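Local coordinates for diaminopimelate decarboxylase (Methanocaldococcus jannaschii, PDB 1TWI), which catalyses the pyridoxal 5'-phosphate-dependent decarboxylation of meso-diaminopimelate to L-lysine, the last step of lysine biosynthesis, as a homodimer, at residues Y96-L100 with S101-S105; L405-K409 with G410-I414; E118-I121 with M122-A126; T77-L80 with A81-C85. All coordinates share one frame; numbering follows the deposited sequence.

In the fold
Interactions 1, 3 and 4 lie in the TIM-barrel domain that binds pyridoxal 5'-phosphate, each at or near the C-terminal end of a barrel helix, whereas interaction 2 is a hairpin of the mixed beta-sheet outside the barrel. Interactions 1 and 4, with centres about 10 Å apart, are joined by a probable hydrogen bond of 2.7 Å between Ser101 OG and Thr77 OG1. Interactions 1 and 3 meet where Ser105 OG lies 2.6 Å from Ala126 O. Interactions 2 and 4 have their nearest atoms about 5 Å apart. The side chain of Cys85 is about 7 Å from that of the cofactor-binding Pro291, and that of Ile97 about 10 Å from that of Lys69, the cofactor-attachment residue, not covalently linked here.

Interaction 1: residues Y96-L100 with S101-S105; sequences YIAKL and SNVPS
Ser101, Asn102 and Val103 fold back over the last turn of helix 92-100 in a Schellman motif, the C-terminal cap of a helix in the TIM-barrel domain. Two backbone bonds define it. Val103 N donates to Ala98 O at 3.1 Å and is nearly straight, with 162° at the hydrogen, while Asn102 N reaches Lys99 O at 3.0 Å from well above the carbonyl plane. Asn102 makes the reversal with a positive phi of 71°. Ser101 N makes weak bonds to both Ile97 O and Ala98 O.

Among the polar side chains, Ser101 turns its hydroxyl back along the helix. With OG beside its own backbone N (chi1 -67°), OG donates to Ile97 O at 2.7 Å, approaching above the carbonyl plane, so that this carbonyl receives a side-chain bond as well as a weak backbone one. The same OG is hydrogen-bonded to Thr77 on helix 74-82, which ties the cap to the preceding barrel helix.

Apolar contact is modest: Ala98 CB lies 4.2 Å from Val103 CG2, and both side chains also pack on Ile108 of the next barrel strand. Ile97 and Leu100 pack on Ile424 of the second subunit.

Lys99 spans the loop. Bends at chi2 and chi3 curl its chain toward Ser105, whose OG bonds Ala126 O. Lys99 NZ sits 2.4 Å from Ser105 OG, too short to be taken at face value, and the separation of NZ from a nearby water is equally doubtful. That water donates to Val103 O at 2.7 Å.

Interaction 2: residues L405-K409 with G410-I414; sequences LTSKK and GVFLI
Leu405 and Phe412 pair across a tight beta-hairpin, strands 402-407 and 410-415 joined by a type I turn from Ser407 to Gly410. Their backbones exchange two bonds, Leu405 N to Phe412 O at 2.7 Å and Phe412 N to Leu405 O at 2.8 Å. Nearer the turn, Gly410 N donates to Ser407 O at 3.1 Å, and the return bond from Ser407 N to Gly410 O is weak.

On the face shared by Leu405, Ser407 and Phe412, the phenyl ring swings toward the turn. Its CG lies beside its own backbone N (chi1 -55°), which brings the ring edge to Lys409, whose CB lies in the ring plane 3.8 Å from Phe412 CE1. Ser407 CB also stands at this edge. Further along, Leu405 CB meets Ile414 CG2 at 3.7 Å. The other face carries the non-hydrogen-bonded pair Thr406 and Val411, side by side, with Thr406 CG2 and Val411 CG2 at 4.1 Å.

Beyond these pairs, Thr406 OG1 is hydrogen-bonded to Asp17, and the Thr406 backbone joins strand 32-36, so the hairpin continues the mixed sheet outside the barrel. His432 of the second subunit meets the Phe412 ring with planes about 50° apart, and Pro430 of that subunit packs on Phe412 and Ile414, placing this face at the dimer interface.

At the turn between the strands, Ser407 closes an ST turn: its OG, also bonded to Glu37, accepts from Lys409 N at 3.1 Å.

Interaction 3: residues E118-I121 with M122-A126; sequences EEII and MGIEA
Ile120 and Ile124, one helical turn apart on helix 117-125, form the close-packed side of this contact. Their side chains cross obliquely, with Ile120 CG2 placed 3.7 Å from Ile124 CD1. CG2 is the branch of Ile120 anti to its backbone N, whereas the long branch of Ile124 starts beside its own N (chi1 -67°) and brings CG1 to 3.3 Å from Ile120 O. That carbonyl also accepts Ile124 N at 2.9 Å.

The more open side is built from Ile121 and the exposed Glu125. They lie side by side, pointing the same way, but meet less closely: Ile121 CG2 is 4.2 Å from Glu125 CG, in the aliphatic part of the glutamate. The backbone is no looser here, since Glu125 N donates to Ile121 O at 2.9 Å with 168° at the hydrogen.

In the beta-alpha-beta unit 108-110, 117-125, 130-133, both Ile120 and Ile124 press on Phe131 of the following strand and on helix 136-149. Across the helix, Met122 packs on Leu95 of helix 92-100 and on Tyr420 of the second subunit, while Glu119 OE2 accepts from Gly92 N near the start of that neighbouring helix.

Interaction 4: residues T77-L80 with A81-C85; sequences TRLL and AKLGC
Helix 74-82, the helical arm of the beta-alpha-beta unit that joins strands 62-67 and 86-89 in the TIM barrel, finishes in a Schellman motif in which Leu80 and Cys85 meet. Cys85 N donates to Leu80 O at 3.2 Å, and Leu83 N sends a weak bond to the same oxygen. Cys85 CB crowds this carbonyl too, 3.1 Å from Leu80 O, and lies 4.2 Å from Leu80 CB.

Within the last turn, Lys82 N reaches Arg78 O at 2.9 Å, and Leu83 N also reaches Leu79 O. Leu83 keeps CG beside its own N (chi1 -63°), which leaves Leu83 CG 4.4 Å from Leu79 CD1; Leu83 CD1 is 4.3 Å from Leu80 CD2.

The two basic chains run to the dimer interface. Arg78 NE bonds Leu433 O of the second subunit and Lys82 NZ forms a salt bridge with the C-terminal carboxylate of Leu434 there, an anion that probably offsets their like charges.

Gly84, at phi 99°, makes the reversal, and its N bonds Ala81 O at 2.9 Å: a glycine with positive phi and two bonds back into the last turn is the classic Schellman C-cap, here leading into the next barrel strand.

Interaction 1: residues Y96-L100 with S101-S105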
loop_
_atom_site.group_PDB
_atom_site.type_symbol
_atom_site.label_atom_id
_atom_site.label_comp_id
_atom_site.label_asym_id
_atom_site.label_seq_id
_atom_site.Cartn_x
_atom_site.Cartn_y
_atom_site.Cartn_z
ATOM N N TYR A 96 -20.890 4.615 -5.557
ATOM C CA TYR A 96 -20.994 4.984 -6.981
ATOM C C TYR A 96 -20.835 3.704 -7.822
ATOM O O TYR A 96 -21.613 3.420 -8.736
ATOM C CB TYR A 96 -19.849 5.979 -7.280
ATOM C CG TYR A 96 -19.860 6.612 -8.632
ATOM C CD1 TYR A 96 -20.626 7.756 -8.847
ATOM C CD2 TYR A 96 -19.074 6.115 -9.671
ATOM C CE1 TYR A 96 -20.614 8.402 -10.077
ATOM C CE2 TYR A 96 -19.040 6.772 -10.937
ATOM C CZ TYR A 96 -19.831 7.919 -11.101
ATOM O OH TYR A 96 -19.863 8.617 -12.292
ATOM N N ILE A 97 -19.783 2.936 -7.556
ATOM C CA ILE A 97 -19.592 1.696 -8.306
ATOM C C ILE A 97 -20.783 0.705 -8.100
ATOM O O ILE A 97 -21.218 0.050 -9.074
ATOM C CB ILE A 97 -18.232 1.020 -7.899
ATOM C CG1 ILE A 97 -17.054 1.848 -8.417
ATOM C CG2 ILE A 97 -18.125 -0.361 -8.459
ATOM C CD1 ILE A 97 -15.744 1.470 -7.672
ATOM N N ALA A 98 -21.301 0.570 -6.876
ATOM C CA ALA A 98 -22.431 -0.352 -6.661
ATOM C C ALA A 98 -23.632 0.047 -7.502
ATOM O O ALA A 98 -24.288 -0.822 -8.111
ATOM C CB ALA A 98 -22.852 -0.424 -5.139
ATOM N N LYS A 99 -23.933 1.357 -7.521
ATOM C CA LYS A 99 -25.076 1.839 -8.306
ATOM C C LYS A 99 -24.784 1.659 -9.789
ATOM O O LYS A 99 -25.675 1.231 -10.502
ATOM C CB LYS A 99 -25.405 3.308 -8.000
ATOM C CG LYS A 99 -25.869 3.582 -6.588
ATOM C CD LYS A 99 -27.155 2.873 -6.287
ATOM C CE LYS A 99 -28.379 3.658 -6.857
ATOM N NZ LYS A 99 -29.682 2.982 -6.546
ATOM N N LEU A 100 -23.567 1.970 -10.263
ATOM C CA LEU A 100 -23.284 1.741 -11.676
ATOM C C LEU A 100 -23.264 0.217 -11.975
ATOM O O LEU A 100 -23.341 -0.200 -13.122
ATOM C CB LEU A 100 -21.942 2.351 -12.105
ATOM C CG LEU A 100 -22.014 3.903 -12.192
ATOM C CD1 LEU A 100 -20.701 4.435 -12.859
ATOM C CD2 LEU A 100 -23.272 4.340 -13.011
ATOM N N SER A 101 -23.195 -0.613 -10.948
ATOM C CA SER A 101 -23.158 -2.066 -11.221
ATOM C C SER A 101 -24.579 -2.646 -11.188
ATOM O O SER A 101 -24.765 -3.852 -11.349
ATOM C CB SER A 101 -22.313 -2.765 -10.159
ATOM O OG SER A 101 -20.948 -2.373 -10.275
ATOM N N ASN A 102 -25.546 -1.773 -10.933
ATOM C CA ASN A 102 -26.945 -2.122 -10.852
ATOM C C ASN A 102 -27.382 -2.934 -9.628
ATOM O O ASN A 102 -28.367 -3.703 -9.707
ATOM C CB ASN A 102 -27.379 -2.872 -12.131
ATOM C CG ASN A 102 -28.771 -2.495 -12.568
ATOM O OD1 ASN A 102 -29.167 -1.329 -12.469
ATOM N ND2 ASN A 102 -29.518 -3.469 -13.091
ATOM N N VAL A 103 -26.638 -2.816 -8.535
ATOM C CA VAL A 103 -27.025 -3.468 -7.274
ATOM C C VAL A 103 -28.261 -2.696 -6.777
ATOM O O VAL A 103 -28.250 -1.477 -6.689
ATOM C CB VAL A 103 -25.937 -3.317 -6.167
ATOM C CG1 VAL A 103 -26.412 -3.984 -4.874
ATOM C CG2 VAL A 103 -24.617 -3.969 -6.625
ATOM N N PRO A 104 -29.365 -3.393 -6.504
ATOM C CA PRO A 104 -30.602 -2.757 -6.003
ATOM C C PRO A 104 -30.295 -1.949 -4.695
ATOM O O PRO A 104 -29.572 -2.419 -3.793
ATOM C CB PRO A 104 -31.497 -3.962 -5.688
ATOM C CG PRO A 104 -30.987 -5.084 -6.571
ATOM C CD PRO A 104 -29.508 -4.846 -6.694
ATOM N N SER A 105 -30.839 -0.754 -4.577
ATOM C CA SER A 105 -30.595 0.050 -3.412
ATOM C C SER A 105 -30.983 -0.625 -2.093
ATOM O O SER A 105 -30.330 -0.428 -1.094
ATOM C CB SER A 105 -31.343 1.380 -3.566
ATOM O OG SER A 105 -30.534 2.198 -4.395
HETATM O O HOH W 1 -29.412 0.793 -7.563
#

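Interaction 2: residues L405-K409 with G410-I414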
loop_
_atom_site.group_PDB
_atom_site.type_symbol
_atom_site.label_atom_id
_atom_site.label_comp_id
_atom_site.label_asym_id
_atom_site.label_seq_id
_atom_site.Cartn_x
_atom_site.Cartn_y
_atom_site.Cartn_z
ATOM N N LEU A 405 -10.700 -11.973 -16.910
ATOM C CA LEU A 405 -11.747 -12.791 -16.318
ATOM C C LEU A 405 -11.853 -14.051 -17.197
ATOM O O LEU A 405 -11.995 -13.935 -18.432
ATOM C CB LEU A 405 -13.108 -12.068 -16.331
ATOM C CG LEU A 405 -14.261 -12.880 -15.688
ATOM C CD1 LEU A 405 -14.234 -12.860 -14.155
ATOM C CD2 LEU A 405 -15.565 -12.336 -16.195
ATOM N N THR A 406 -11.711 -15.239 -16.588
ATOM C CA THR A 406 -11.837 -16.485 -17.334
ATOM C C THR A 406 -13.257 -16.903 -17.047
ATOM O O THR A 406 -13.687 -16.948 -15.892
ATOM C CB THR A 406 -10.841 -17.595 -16.863
ATOM O OG1 THR A 406 -10.918 -17.722 -15.441
ATOM C CG2 THR A 406 -9.422 -17.272 -17.304
ATOM N N SER A 407 -13.957 -17.253 -18.115
ATOM C CA SER A 407 -15.377 -17.545 -18.082
ATOM C C SER A 407 -15.696 -18.632 -19.115
ATOM O O SER A 407 -14.895 -18.888 -20.028
ATOM C CB SER A 407 -16.101 -16.238 -18.455
ATOM O OG SER A 407 -17.447 -16.436 -18.866
ATOM N N LYS A 408 -16.825 -19.301 -18.955
ATOM C CA LYS A 408 -17.195 -20.297 -19.951
ATOM C C LYS A 408 -17.323 -19.582 -21.313
ATOM O O LYS A 408 -17.108 -20.180 -22.378
ATOM C CB LYS A 408 -18.540 -20.934 -19.570
ATOM C CG LYS A 408 -18.385 -21.995 -18.530
ATOM C CD LYS A 408 -19.726 -22.383 -17.942
ATOM C CE LYS A 408 -19.604 -23.620 -17.040
ATOM N NZ LYS A 408 -18.389 -23.526 -16.184
ATOM N N LYS A 409 -17.643 -18.291 -21.284
ATOM C CA LYS A 409 -17.808 -17.513 -22.521
ATOM C C LYS A 409 -16.528 -17.129 -23.255
ATOM O O LYS A 409 -16.586 -16.703 -24.409
ATOM C CB LYS A 409 -18.559 -16.225 -22.213
ATOM C CG LYS A 409 -19.854 -16.408 -21.459
ATOM C CD LYS A 409 -20.995 -16.340 -22.398
ATOM C CE LYS A 409 -22.310 -16.299 -21.662
ATOM N NZ LYS A 409 -23.343 -16.193 -22.744
ATOM N N GLY A 410 -15.386 -17.220 -22.573
ATOM C CA GLY A 410 -14.109 -16.839 -23.174
ATOM C C GLY A 410 -13.242 -16.169 -22.099
ATOM O O GLY A 410 -13.629 -16.182 -20.925
ATOM N N VAL A 411 -12.092 -15.611 -22.457
ATOM C CA VAL A 411 -11.255 -14.936 -21.469
ATOM C C VAL A 411 -11.397 -13.464 -21.827
ATOM O O VAL A 411 -11.206 -13.093 -23.011
ATOM C CB VAL A 411 -9.749 -15.333 -21.601
ATOM C CG1 VAL A 411 -8.888 -14.574 -20.505
ATOM C CG2 VAL A 411 -9.597 -16.840 -21.415
ATOM N N PHE A 412 -11.708 -12.624 -20.847
ATOM C CA PHE A 412 -11.900 -11.208 -21.151
ATOM C C PHE A 412 -11.010 -10.265 -20.359
ATOM O O PHE A 412 -10.823 -10.427 -19.160
ATOM C CB PHE A 412 -13.381 -10.828 -20.903
ATOM C CG PHE A 412 -14.356 -11.686 -21.664
ATOM C CD1 PHE A 412 -14.837 -12.889 -21.109
ATOM C CD2 PHE A 412 -14.786 -11.299 -22.917
ATOM C CE1 PHE A 412 -15.759 -13.702 -21.795
ATOM C CE2 PHE A 412 -15.719 -12.096 -23.643
ATOM C CZ PHE A 412 -16.210 -13.316 -23.066
ATOM N N LEU A 413 -10.481 -9.243 -21.034
ATOM C CA LEU A 413 -9.661 -8.261 -20.324
ATOM C C LEU A 413 -10.642 -7.447 -19.463
ATOM O O LEU A 413 -11.592 -6.847 -19.968
ATOM C CB LEU A 413 -8.891 -7.353 -21.339
ATOM C CG LEU A 413 -7.890 -6.336 -20.725
ATOM C CD1 LEU A 413 -6.776 -7.106 -19.949
ATOM C CD2 LEU A 413 -7.245 -5.468 -21.836
ATOM N N ILE A 414 -10.453 -7.432 -18.148
ATOM C CA ILE A 414 -11.352 -6.614 -17.325
ATOM C C ILE A 414 -10.655 -5.442 -16.645
ATOM O O ILE A 414 -11.313 -4.625 -15.981
ATOM C CB ILE A 414 -12.115 -7.431 -16.245
ATOM C CG1 ILE A 414 -11.126 -8.197 -15.336
ATOM C CG2 ILE A 414 -13.055 -8.454 -16.984
ATOM C CD1 ILE A 414 -11.833 -8.738 -14.054
#

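Interaction 3: residues E118-I121 with M122-A126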
loop_
_atom_site.group_PDB
_atom_site.type_symbol
_atom_site.label_atom_id
_atom_site.label_comp_id
_atom_site.label_asym_id
_atom_site.label_seq_id
_atom_site.Cartn_x
_atom_site.Cartn_y
_atom_site.Cartn_z
ATOM N N GLU A 118 -21.094 14.926 2.039
ATOM C CA GLU A 118 -21.338 14.593 0.630
ATOM C C GLU A 118 -21.707 13.108 0.434
ATOM O O GLU A 118 -22.535 12.770 -0.401
ATOM C CB GLU A 118 -20.090 14.902 -0.190
ATOM C CG GLU A 118 -19.767 16.421 -0.234
ATOM C CD GLU A 118 -19.236 17.096 1.091
ATOM O OE1 GLU A 118 -18.708 16.467 2.112
ATOM O OE2 GLU A 118 -19.359 18.373 1.072
ATOM N N GLU A 119 -21.051 12.223 1.180
ATOM C CA GLU A 119 -21.339 10.786 1.070
ATOM C C GLU A 119 -22.731 10.487 1.597
ATOM O O GLU A 119 -23.438 9.603 1.091
ATOM C CB GLU A 119 -20.295 9.966 1.846
ATOM C CG GLU A 119 -18.944 9.916 1.128
ATOM C CD GLU A 119 -17.878 9.189 1.959
ATOM O OE1 GLU A 119 -17.786 9.473 3.187
ATOM O OE2 GLU A 119 -17.114 8.371 1.394
ATOM N N ILE A 120 -23.110 11.177 2.662
ATOM C CA ILE A 120 -24.456 10.950 3.219
ATOM C C ILE A 120 -25.538 11.428 2.198
ATOM O O ILE A 120 -26.550 10.747 1.997
ATOM C CB ILE A 120 -24.564 11.661 4.596
ATOM C CG1 ILE A 120 -23.700 10.858 5.604
ATOM C CG2 ILE A 120 -26.047 11.719 5.092
ATOM C CD1 ILE A 120 -23.195 11.634 6.796
ATOM N N ILE A 121 -25.285 12.567 1.528
ATOM C CA ILE A 121 -26.246 13.085 0.539
ATOM C C ILE A 121 -26.385 12.019 -0.514
ATOM O O ILE A 121 -27.511 11.696 -0.959
ATOM C CB ILE A 121 -25.729 14.431 -0.142
ATOM C CG1 ILE A 121 -25.959 15.627 0.806
ATOM C CG2 ILE A 121 -26.442 14.702 -1.459
ATOM C CD1 ILE A 121 -25.009 16.867 0.545
ATOM N N MET A 122 -25.261 11.437 -0.916
ATOM C CA MET A 122 -25.295 10.426 -1.956
ATOM C C MET A 122 -26.091 9.204 -1.565
ATOM O O MET A 122 -26.875 8.696 -2.381
ATOM C CB MET A 122 -23.863 10.012 -2.348
ATOM C CG MET A 122 -23.774 9.001 -3.492
ATOM S SD MET A 122 -21.985 8.607 -3.983
ATOM C CE MET A 122 -21.339 10.056 -3.520
ATOM N N GLY A 123 -25.877 8.709 -0.338
ATOM C CA GLY A 123 -26.631 7.535 0.098
ATOM C C GLY A 123 -28.129 7.834 0.218
ATOM O O GLY A 123 -28.974 6.960 -0.054
ATOM N N ILE A 124 -28.472 9.047 0.652
ATOM C CA ILE A 124 -29.884 9.374 0.807
ATOM C C ILE A 124 -30.530 9.468 -0.564
ATOM O O ILE A 124 -31.608 8.901 -0.787
ATOM C CB ILE A 124 -30.078 10.671 1.622
ATOM C CG1 ILE A 124 -29.604 10.429 3.079
ATOM C CG2 ILE A 124 -31.527 11.112 1.509
ATOM C CD1 ILE A 124 -29.589 11.694 4.009
ATOM N N GLU A 125 -29.865 10.126 -1.499
ATOM C CA GLU A 125 -30.396 10.245 -2.871
ATOM C C GLU A 125 -30.530 8.848 -3.545
ATOM O O GLU A 125 -31.458 8.599 -4.331
ATOM C CB GLU A 125 -29.455 11.111 -3.720
ATOM C CG GLU A 125 -29.479 12.631 -3.435
ATOM C CD GLU A 125 -30.823 13.304 -3.757
ATOM O OE1 GLU A 125 -31.512 12.870 -4.687
ATOM O OE2 GLU A 125 -31.178 14.280 -3.083
ATOM N N ALA A 126 -29.609 7.941 -3.241
ATOM C CA ALA A 126 -29.673 6.591 -3.811
ATOM C C ALA A 126 -30.611 5.685 -3.017
ATOM O O ALA A 126 -30.805 4.537 -3.409
ATOM C CB ALA A 126 -28.304 5.954 -3.843
#

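Interaction 4: residues T77-L80 with A81-C85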
loop_
_atom_site.group_PDB
_atom_site.type_symbol
_atom_site.label_atom_id
_atom_site.label_comp_id
_atom_site.label_asym_id
_atom_site.label_seq_id
_atom_site.Cartn_x
_atom_site.Cartn_y
_atom_site.Cartn_z
ATOM N N THR A 77 -17.906 -6.545 -9.786
ATOM C CA THR A 77 -19.099 -6.078 -9.100
ATOM C C THR A 77 -20.343 -6.275 -9.987
ATOM O O THR A 77 -21.425 -6.599 -9.481
ATOM C CB THR A 77 -18.952 -4.573 -8.640
ATOM O OG1 THR A 77 -18.723 -3.746 -9.779
ATOM C CG2 THR A 77 -17.790 -4.423 -7.650
ATOM N N ARG A 78 -20.210 -6.124 -11.305
ATOM C CA ARG A 78 -21.382 -6.370 -12.149
ATOM C C ARG A 78 -21.730 -7.851 -12.130
ATOM O O ARG A 78 -22.910 -8.201 -12.152
ATOM C CB ARG A 78 -21.174 -5.852 -13.608
ATOM C CG ARG A 78 -21.277 -4.321 -13.645
ATOM C CD ARG A 78 -21.233 -3.679 -15.021
ATOM N NE ARG A 78 -22.475 -3.919 -15.752
ATOM C CZ ARG A 78 -23.606 -3.214 -15.663
ATOM N NH1 ARG A 78 -23.755 -2.149 -14.863
ATOM N NH2 ARG A 78 -24.621 -3.598 -16.417
ATOM N N LEU A 79 -20.704 -8.707 -12.095
ATOM C CA LEU A 79 -20.939 -10.162 -12.025
ATOM C C LEU A 79 -21.725 -10.434 -10.757
ATOM O O LEU A 79 -22.800 -11.077 -10.782
ATOM C CB LEU A 79 -19.599 -10.912 -11.947
ATOM C CG LEU A 79 -19.671 -12.444 -11.615
ATOM C CD1 LEU A 79 -20.546 -13.266 -12.668
ATOM C CD2 LEU A 79 -18.226 -12.976 -11.490
ATOM N N LEU A 80 -21.177 -9.973 -9.613
ATOM C CA LEU A 80 -21.848 -10.198 -8.347
ATOM C C LEU A 80 -23.278 -9.618 -8.322
ATOM O O LEU A 80 -24.193 -10.297 -7.844
ATOM C CB LEU A 80 -20.957 -9.718 -7.151
ATOM C CG LEU A 80 -19.844 -10.754 -6.915
ATOM C CD1 LEU A 80 -18.696 -10.135 -6.104
ATOM C CD2 LEU A 80 -20.466 -11.972 -6.190
ATOM N N ALA A 81 -23.495 -8.427 -8.903
ATOM C CA ALA A 81 -24.846 -7.854 -8.935
ATOM C C ALA A 81 -25.799 -8.803 -9.734
ATOM O O ALA A 81 -26.948 -9.062 -9.318
ATOM C CB ALA A 81 -24.849 -6.456 -9.645
ATOM N N LYS A 82 -25.332 -9.259 -10.881
ATOM C CA LYS A 82 -26.137 -10.143 -11.695
ATOM C C LYS A 82 -26.472 -11.456 -10.989
ATOM O O LYS A 82 -27.501 -12.049 -11.288
ATOM C CB LYS A 82 -25.440 -10.422 -13.026
ATOM C CG LYS A 82 -25.562 -9.238 -13.993
ATOM C CD LYS A 82 -25.238 -9.732 -15.387
ATOM C CE LYS A 82 -25.216 -8.633 -16.459
ATOM N NZ LYS A 82 -26.549 -8.005 -16.709
ATOM N N LEU A 83 -25.642 -11.892 -10.053
ATOM C CA LEU A 83 -25.959 -13.096 -9.295
ATOM C C LEU A 83 -27.033 -12.864 -8.204
ATOM O O LEU A 83 -27.514 -13.828 -7.599
ATOM C CB LEU A 83 -24.699 -13.691 -8.656
ATOM C CG LEU A 83 -23.621 -14.170 -9.629
ATOM C CD1 LEU A 83 -22.402 -14.689 -8.866
ATOM C CD2 LEU A 83 -24.217 -15.294 -10.512
ATOM N N GLY A 84 -27.426 -11.612 -7.978
ATOM C CA GLY A 84 -28.421 -11.292 -6.953
ATOM C C GLY A 84 -27.805 -10.808 -5.640
ATOM O O GLY A 84 -28.475 -10.587 -4.613
ATOM N N CYS A 85 -26.494 -10.629 -5.674
ATOM C CA CYS A 85 -25.762 -10.208 -4.488
ATOM C C CYS A 85 -25.948 -8.717 -4.143
ATOM O O CYS A 85 -26.190 -7.893 -5.046
ATOM C CB CYS A 85 -24.278 -10.507 -4.749
ATOM S SG CYS A 85 -23.237 -10.520 -3.273
#